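Local coordinates for protein branched-chain amino acid aminotransferase (Thermoproteus uzoniensis, PDB 5CE8) that probably transfers the amino group of leucine, isoleucine or valine to 2-oxoglutarate, using pyridoxal 5'-phosphate as cofactor, in branched-chain amino acid biosynthesis, at residues A[25-37]-A[106-118]. Residues are numbered along the deposited sequence; the frame is centred on the assembly and turned at random.
Sequences EEAKVTVLSPSLN and PVAYISKPQISLD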
ATOM      1  N   GLU A  25      -9.283  45.641   3.460  1.00 31.00           N
ATOM      2  CA  GLU A  25     -10.518  45.469   2.637  1.00 34.49           C
ATOM      3  C   GLU A  25     -10.296  45.481   1.089  1.00 33.84           C
ATOM      4  O   GLU A  25     -11.127  45.038   0.307  1.00 28.04           O
ATOM      5  CB  GLU A  25     -11.561  46.552   2.964  1.00 38.38           C
ATOM      6  CG  GLU A  25     -12.001  46.702   4.415  1.00 33.46           C
ATOM      7  CD  GLU A  25     -11.100  47.587   5.330  1.00 36.42           C
ATOM      8  OE1 GLU A  25      -9.906  48.001   5.036  1.00 31.24           O
ATOM      9  OE2 GLU A  25     -11.626  47.853   6.451  1.00 41.74           O
ATOM     10  N   GLU A  26      -9.228  46.066   0.618  1.00 28.78           N
ATOM     11  CA  GLU A  26      -8.955  45.939  -0.804  1.00 32.93           C
ATOM     12  C   GLU A  26      -8.122  44.654  -1.036  1.00 30.66           C
ATOM     13  O   GLU A  26      -7.906  44.295  -2.184  1.00 37.19           O
ATOM     14  CB  GLU A  26      -8.206  47.148  -1.344  1.00 32.69           C
ATOM     15  CG  GLU A  26      -8.886  48.501  -1.102  1.00 40.55           C
ATOM     16  CD  GLU A  26     -10.344  48.512  -1.502  1.00 41.86           C
ATOM     17  OE1 GLU A  26     -10.619  48.181  -2.655  1.00 36.38           O
ATOM     18  OE2 GLU A  26     -11.225  48.791  -0.634  1.00 46.84           O
ATOM     19  N   ALA A  27      -7.604  43.992   0.004  1.00 27.37           N
ATOM     20  CA  ALA A  27      -6.670  42.874  -0.293  1.00 30.41           C
ATOM     21  C   ALA A  27      -7.550  41.639  -0.552  1.00 25.04           C
ATOM     22  O   ALA A  27      -7.761  40.822   0.312  1.00 24.28           O
ATOM     23  CB  ALA A  27      -5.637  42.665   0.817  1.00 30.00           C
ATOM     24  N   LYS A  28      -8.156  41.613  -1.728  1.00 25.60           N
ATOM     25  CA  LYS A  28      -9.128  40.570  -2.131  1.00 21.90           C
ATOM     26  C   LYS A  28      -8.796  39.990  -3.469  1.00 21.20           C
ATOM     27  O   LYS A  28      -8.190  40.637  -4.334  1.00 20.74           O
ATOM     28  CB  LYS A  28     -10.505  41.165  -2.205  1.00 24.59           C
ATOM     29  CG  LYS A  28     -10.930  41.811  -0.898  1.00 25.94           C
ATOM     30  CD  LYS A  28     -12.392  41.700  -0.547  1.00 29.70           C
ATOM     31  CE  LYS A  28     -12.544  41.966   0.947  1.00 36.41           C
ATOM     32  NZ  LYS A  28     -13.919  41.650   1.442  1.00 43.62           N
ATOM     33  N   VAL A  29      -9.361  38.832  -3.746  1.00 24.63           N
ATOM     34  CA  VAL A  29      -9.072  38.142  -5.015  1.00 23.47           C
ATOM     35  C   VAL A  29     -10.387  37.635  -5.590  1.00 24.33           C
ATOM     36  O   VAL A  29     -11.273  37.243  -4.811  1.00 23.89           O
ATOM     37  CB  VAL A  29      -8.100  36.999  -4.797  1.00 23.29           C
ATOM     38  CG1 VAL A  29      -8.680  35.951  -3.810  1.00 24.41           C
ATOM     39  CG2 VAL A  29      -7.729  36.359  -6.136  1.00 23.25           C
ATOM     40  N   THR A  30     -10.551  37.775  -6.895  1.00 21.59           N
ATOM     41  CA  THR A  30     -11.741  37.300  -7.586  1.00 20.12           C
ATOM     42  C   THR A  30     -12.037  35.869  -7.162  1.00 24.81           C
ATOM     43  O   THR A  30     -11.127  34.924  -7.117  1.00 21.96           O
ATOM     44  CB  THR A  30     -11.629  37.301  -9.073  1.00 19.93           C
ATOM     45  OG1 THR A  30     -12.739  36.588  -9.650  1.00 20.79           O
ATOM     46  CG2 THR A  30     -10.372  36.665  -9.602  1.00 24.78           C
ATOM     47  N   VAL A  31     -13.323  35.649  -6.961  1.00 25.24           N
ATOM     48  CA  VAL A  31     -13.807  34.305  -6.490  1.00 25.79           C
ATOM     49  C   VAL A  31     -13.715  33.257  -7.585  1.00 25.12           C
ATOM     50  O   VAL A  31     -13.983  32.104  -7.351  1.00 21.57           O
ATOM     51  CB  VAL A  31     -15.226  34.318  -5.944  1.00 24.28           C
ATOM     52  CG1 VAL A  31     -15.323  35.237  -4.700  1.00 26.13           C
ATOM     53  CG2 VAL A  31     -16.259  34.719  -7.039  1.00 25.33           C
ATOM     54  N   LEU A  32     -13.389  33.684  -8.813  1.00 27.74           N
ATOM     55  CA  LEU A  32     -13.145  32.710  -9.876  1.00 26.00           C
ATOM     56  C   LEU A  32     -11.661  32.388 -10.113  1.00 24.64           C
ATOM     57  O   LEU A  32     -11.326  31.716 -11.049  1.00 20.65           O
ATOM     58  CB  LEU A  32     -13.739  33.268 -11.184  1.00 28.12           C
ATOM     59  CG  LEU A  32     -15.245  33.493 -11.211  1.00 30.88           C
ATOM     60  CD1 LEU A  32     -15.578  34.236 -12.500  1.00 32.70           C
ATOM     61  CD2 LEU A  32     -16.036  32.198 -11.089  1.00 36.20           C
ATOM     62  N   SER A  33     -10.766  32.856  -9.254  1.00 19.40           N
ATOM     63  CA  SER A  33      -9.383  32.482  -9.347  1.00 20.87           C
ATOM     64  C   SER A  33      -9.256  30.983  -9.270  1.00 17.70           C
ATOM     65  O   SER A  33      -9.888  30.371  -8.413  1.00 15.23           O
ATOM     66  CB  SER A  33      -8.581  33.130  -8.157  1.00 19.72           C
ATOM     67  OG  SER A  33      -7.345  32.484  -7.995  1.00 20.11           O
ATOM     68  N   PRO A  34      -8.442  30.373 -10.159  1.00 17.98           N
ATOM     69  CA  PRO A  34      -8.097  28.972  -9.936  1.00 16.93           C
ATOM     70  C   PRO A  34      -7.356  28.733  -8.572  1.00 20.81           C
ATOM     71  O   PRO A  34      -7.371  27.625  -8.081  1.00 16.95           O
ATOM     72  CB  PRO A  34      -7.264  28.595 -11.149  1.00 18.60           C
ATOM     73  CG  PRO A  34      -6.548  29.903 -11.505  1.00 24.11           C
ATOM     74  CD  PRO A  34      -7.587  31.012 -11.177  1.00 20.23           C
ATOM     75  N   SER A  35      -6.848  29.766  -7.872  1.00 20.63           N
ATOM     76  CA  SER A  35      -6.328  29.535  -6.546  1.00 21.86           C
ATOM     77  C   SER A  35      -7.364  29.277  -5.500  1.00 20.41           C
ATOM     78  O   SER A  35      -7.098  28.466  -4.607  1.00 20.04           O
ATOM     79  CB  SER A  35      -5.348  30.630  -6.110  1.00 20.54           C
ATOM     80  OG  SER A  35      -4.360  30.694  -7.109  1.00 20.58           O
ATOM     81  N   LEU A  36      -8.518  29.923  -5.617  1.00 17.67           N
ATOM     82  CA  LEU A  36      -9.613  29.685  -4.767  1.00 18.23           C
ATOM     83  C   LEU A  36     -10.386  28.407  -5.059  1.00 19.79           C
ATOM     84  O   LEU A  36     -10.708  27.648  -4.165  1.00 21.08           O
ATOM     85  CB  LEU A  36     -10.570  30.819  -4.815  1.00 22.26           C
ATOM     86  CG  LEU A  36     -11.762  30.789  -3.875  1.00 22.46           C
ATOM     87  CD1 LEU A  36     -11.278  30.805  -2.454  1.00 25.41           C
ATOM     88  CD2 LEU A  36     -12.709  31.947  -4.103  1.00 22.47           C
ATOM     89  N   ASN A  37     -10.558  28.148  -6.331  1.00 20.94           N
ATOM     90  CA  ASN A  37     -11.445  27.096  -6.762  1.00 21.71           C
ATOM     91  C   ASN A  37     -10.720  25.730  -6.809  1.00 19.95           C
ATOM     92  O   ASN A  37     -11.391  24.717  -6.757  1.00 17.57           O
ATOM     93  CB  ASN A  37     -11.962  27.396  -8.167  1.00 21.95           C
ATOM     94  CG  ASN A  37     -13.098  28.397  -8.205  1.00 23.42           C
ATOM     95  OD1 ASN A  37     -14.261  28.011  -8.461  1.00 22.92           O
ATOM     96  ND2 ASN A  37     -12.781  29.697  -7.998  1.00 20.74           N
ATOM     97  N   PRO A 106       2.472  35.566   4.134  1.00 20.20           N
ATOM     98  CA  PRO A 106       2.642  35.749   2.690  1.00 19.97           C
ATOM     99  C   PRO A 106       1.819  34.697   2.005  1.00 21.66           C
ATOM    100  O   PRO A 106       1.922  33.500   2.375  1.00 23.03           O
ATOM    101  CB  PRO A 106       4.125  35.517   2.433  1.00 18.64           C
ATOM    102  CG  PRO A 106       4.745  35.518   3.683  1.00 18.53           C
ATOM    103  CD  PRO A 106       3.733  35.265   4.778  1.00 18.24           C
ATOM    104  N   VAL A 107       0.995  35.108   1.040  1.00 17.90           N
ATOM    105  CA  VAL A 107       0.227  34.243   0.277  1.00 17.69           C
ATOM    106  C   VAL A 107       0.400  34.566  -1.197  1.00 21.63           C
ATOM    107  O   VAL A 107       0.252  35.698  -1.604  1.00 22.74           O
ATOM    108  CB  VAL A 107      -1.235  34.166   0.683  1.00 17.40           C
ATOM    109  CG1 VAL A 107      -1.919  35.482   0.712  1.00 17.59           C
ATOM    110  CG2 VAL A 107      -1.972  33.166  -0.180  1.00 19.39           C
ATOM    111  N   ALA A 108       0.844  33.576  -1.952  1.00 17.45           N
ATOM    112  CA  ALA A 108       0.974  33.632  -3.391  1.00 20.97           C
ATOM    113  C   ALA A 108      -0.148  32.839  -4.104  1.00 23.09           C
ATOM    114  O   ALA A 108      -0.261  31.576  -3.908  1.00 21.40           O
ATOM    115  CB  ALA A 108       2.254  32.952  -3.801  1.00 20.25           C
ATOM    116  N   TYR A 109      -0.783  33.471  -5.096  1.00 25.39           N
ATOM    117  CA  TYR A 109      -2.036  32.933  -5.727  1.00 23.42           C
ATOM    118  C   TYR A 109      -2.325  33.674  -7.036  1.00 25.51           C
ATOM    119  O   TYR A 109      -1.740  34.701  -7.310  1.00 27.27           O
ATOM    120  CB  TYR A 109      -3.226  33.126  -4.759  1.00 25.55           C
ATOM    121  CG  TYR A 109      -3.410  34.586  -4.539  1.00 23.45           C
ATOM    122  CD1 TYR A 109      -2.638  35.251  -3.604  1.00 23.97           C
ATOM    123  CD2 TYR A 109      -4.170  35.339  -5.401  1.00 22.98           C
ATOM    124  CE1 TYR A 109      -2.737  36.659  -3.423  1.00 26.44           C
ATOM    125  CE2 TYR A 109      -4.294  36.725  -5.214  1.00 27.67           C
ATOM    126  CZ  TYR A 109      -3.552  37.407  -4.242  1.00 27.97           C
ATOM    127  OH  TYR A 109      -3.597  38.835  -4.118  1.00 23.67           O
ATOM    128  N   ILE A 110      -3.238  33.136  -7.849  1.00 23.82           N
ATOM    129  CA  ILE A 110      -3.520  33.684  -9.115  1.00 25.62           C
ATOM    130  C   ILE A 110      -4.697  34.719  -8.985  1.00 28.09           C
ATOM    131  O   ILE A 110      -5.747  34.376  -8.478  1.00 30.72           O
ATOM    132  CB  ILE A 110      -3.805  32.559 -10.122  1.00 27.59           C
ATOM    133  CG1 ILE A 110      -2.484  31.843 -10.427  1.00 26.49           C
ATOM    134  CG2 ILE A 110      -4.453  33.125 -11.408  1.00 27.31           C
ATOM    135  CD1 ILE A 110      -2.631  30.458 -11.012  1.00 26.59           C
ATOM    136  N   SER A 111      -4.458  35.974  -9.386  1.00 27.67           N
ATOM    137  CA  SER A 111      -5.455  37.012  -9.288  1.00 31.79           C
ATOM    138  C   SER A 111      -6.400  37.023 -10.554  1.00 29.07           C
ATOM    139  O   SER A 111      -7.422  37.617 -10.516  1.00 28.99           O
ATOM    140  CB  SER A 111      -4.748  38.363  -9.049  1.00 30.84           C
ATOM    141  OG  SER A 111      -4.021  38.666 -10.193  1.00 30.94           O
ATOM    142  N   LYS A 112      -6.044  36.340 -11.631  1.00 27.26           N
ATOM    143  CA  LYS A 112      -6.910  36.214 -12.795  1.00 33.08           C
ATOM    144  C   LYS A 112      -8.067  35.157 -12.583  1.00 28.37           C
ATOM    145  O   LYS A 112      -7.868  34.120 -12.005  1.00 22.94           O
ATOM    146  CB  LYS A 112      -6.023  35.850 -13.992  1.00 39.04           C
ATOM    147  CG  LYS A 112      -6.749  35.694 -15.321  1.00 46.93           C
ATOM    148  CD  LYS A 112      -5.947  34.912 -16.360  1.00 46.89           C
ATOM    149  CE  LYS A 112      -6.838  33.863 -17.018  1.00 57.00           C
ATOM    150  NZ  LYS A 112      -6.239  33.117 -18.179  1.00 58.68           N
ATOM    151  N   PRO A 113      -9.300  35.442 -13.026  1.00 28.57           N
ATOM    152  CA  PRO A 113     -10.342  34.400 -13.073  1.00 28.08           C
ATOM    153  C   PRO A 113     -10.048  33.306 -14.129  1.00 27.62           C
ATOM    154  O   PRO A 113      -9.669  33.630 -15.221  1.00 24.48           O
ATOM    155  CB  PRO A 113     -11.614  35.190 -13.441  1.00 31.24           C
ATOM    156  CG  PRO A 113     -11.154  36.530 -13.956  1.00 28.29           C
ATOM    157  CD  PRO A 113      -9.751  36.764 -13.518  1.00 24.67           C
ATOM    158  N   GLN A 114     -10.147  32.014 -13.807  1.00 24.71           N
ATOM    159  CA  GLN A 114      -9.882  30.977 -14.829  1.00 25.74           C
ATOM    160  C   GLN A 114     -10.537  29.697 -14.381  1.00 25.02           C
ATOM    161  O   GLN A 114     -10.236  29.191 -13.346  1.00 24.02           O
ATOM    162  CB  GLN A 114      -8.387  30.750 -15.060  1.00 28.72           C
ATOM    163  CG  GLN A 114      -8.077  29.714 -16.136  1.00 28.68           C
ATOM    164  CD  GLN A 114      -6.619  29.586 -16.422  1.00 31.59           C
ATOM    165  OE1 GLN A 114      -6.000  30.570 -16.778  1.00 30.42           O
ATOM    166  NE2 GLN A 114      -6.019  28.373 -16.237  1.00 31.31           N
ATOM    167  N   ILE A 115     -11.474  29.218 -15.159  1.00 21.54           N
ATOM    168  CA  ILE A 115     -12.072  27.902 -14.958  1.00 24.53           C
ATOM    169  C   ILE A 115     -11.124  26.735 -15.293  1.00 22.11           C
ATOM    170  O   ILE A 115     -11.186  25.630 -14.684  1.00 20.48           O
ATOM    171  CB  ILE A 115     -13.311  27.800 -15.888  1.00 24.94           C
ATOM    172  CG1 ILE A 115     -14.293  28.961 -15.576  1.00 29.51           C
ATOM    173  CG2 ILE A 115     -13.952  26.417 -15.793  1.00 24.84           C
ATOM    174  CD1 ILE A 115     -14.700  29.083 -14.085  1.00 25.93           C
ATOM    175  N   SER A 116     -10.337  26.905 -16.344  1.00 25.18           N
ATOM    176  CA  SER A 116      -9.485  25.781 -16.828  1.00 24.40           C
ATOM    177  C   SER A 116      -8.403  25.307 -15.785  1.00 20.16           C
ATOM    178  O   SER A 116      -7.739  26.091 -15.110  1.00 20.50           O
ATOM    179  CB  SER A 116      -8.831  26.219 -18.096  1.00 24.06           C
ATOM    180  OG  SER A 116      -7.774  25.381 -18.395  1.00 26.03           O
ATOM    181  N   LEU A 117      -8.195  24.022 -15.635  1.00 23.93           N
ATOM    182  CA  LEU A 117      -7.073  23.538 -14.832  1.00 24.58           C
ATOM    183  C   LEU A 117      -5.692  23.767 -15.399  1.00 25.58           C
ATOM    184  O   LEU A 117      -4.706  23.423 -14.733  1.00 30.37           O
ATOM    185  CB  LEU A 117      -7.201  22.031 -14.547  1.00 27.42           C
ATOM    186  CG  LEU A 117      -8.495  21.618 -13.939  1.00 26.16           C
ATOM    187  CD1 LEU A 117      -8.609  20.116 -14.093  1.00 30.73           C
ATOM    188  CD2 LEU A 117      -8.558  22.134 -12.520  1.00 28.51           C
ATOM    189  N   ASP A 118      -5.579  24.291 -16.608  1.00 31.13           N
ATOM    190  CA  ASP A 118      -4.259  24.516 -17.247  1.00 33.42           C
ATOM    191  C   ASP A 118      -3.717  25.893 -16.773  1.00 37.32           C
ATOM    192  O   ASP A 118      -3.916  26.929 -17.409  1.00 32.03           O
ATOM    193  CB  ASP A 118      -4.373  24.484 -18.770  1.00 33.65           C
ATOM    194  CG  ASP A 118      -3.043  24.528 -19.465  1.00 32.46           C
ATOM    195  OD1 ASP A 118      -1.973  24.601 -18.824  1.00 29.37           O
ATOM    196  OD2 ASP A 118      -3.078  24.439 -20.704  1.00 31.07           O
TER
HETATM  197  O   HOH W   1      -5.478  40.091  -5.603  1.00 37.79           O
HETATM  198  O   HOH W   2      -8.633  39.218  -8.463  1.00 26.01           O
HETATM  199  O   HOH W   3     -11.687  28.843 -11.164  1.00 26.78           O
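Ser-33 and Ser-35 take hold of the backbone of Ile-110 from both ends of the residue. Ser-33 OG donates to Ile-110 O at 2.5 Å, arriving in the carbonyl plane. A chi1 of 163° swings OG away from its own backbone N to the side of the carbonyl carbon, where the same oxygen also accepts from Ser-35 N, the capping bond that marks Ser-33 as N-cap of the short helix 34-38. Ile-110 N in turn donates to Ser-35 OG at 2.8 Å along a nearly straight path (169° at the hydrogen), and that hydroxyl has a further partner in Phe-40 O. A third bond, 3.0 Å from Gln-114 N to Leu-32 O, approaches from above the carbonyl plane; a water donates to Leu-32 O as well and, with its other hydrogen, to Gln-114 O.

Segment 106-118 begins on strand 102-109, an inner strand of the antiparallel sheet of the smaller domain of this class-IV aminotransferase. Across from it, Thr-30 to Ser-33 form a type I turn leading into the helix that holds Ser-35, with an ST turn in which Leu-32 N donates to Thr-30 OG1. Strand 28-30, which runs into this turn at Thr-30, pairs antiparallel with a strand of the second subunit, so the contact borders the subunit interface.

Around these bonds, the Pro-34 ring crosses Ile-110 at about a right angle, CD lying 3.8 Å from Ile-110 CG2, and its CG meets both CG2 and CD1. Leu-32 CB rests on Pro-113 CB at 3.6 Å, while Thr-30 CG2 lies 3.2 Å from Ser-111 O. Farther out, Val-29 CG2 reaches Tyr-109 CE2 at 3.6 Å, and a water in the ring plane links Tyr-109 OH to Lys-28 O. Val-31 of the second subunit also packs on this tyrosine.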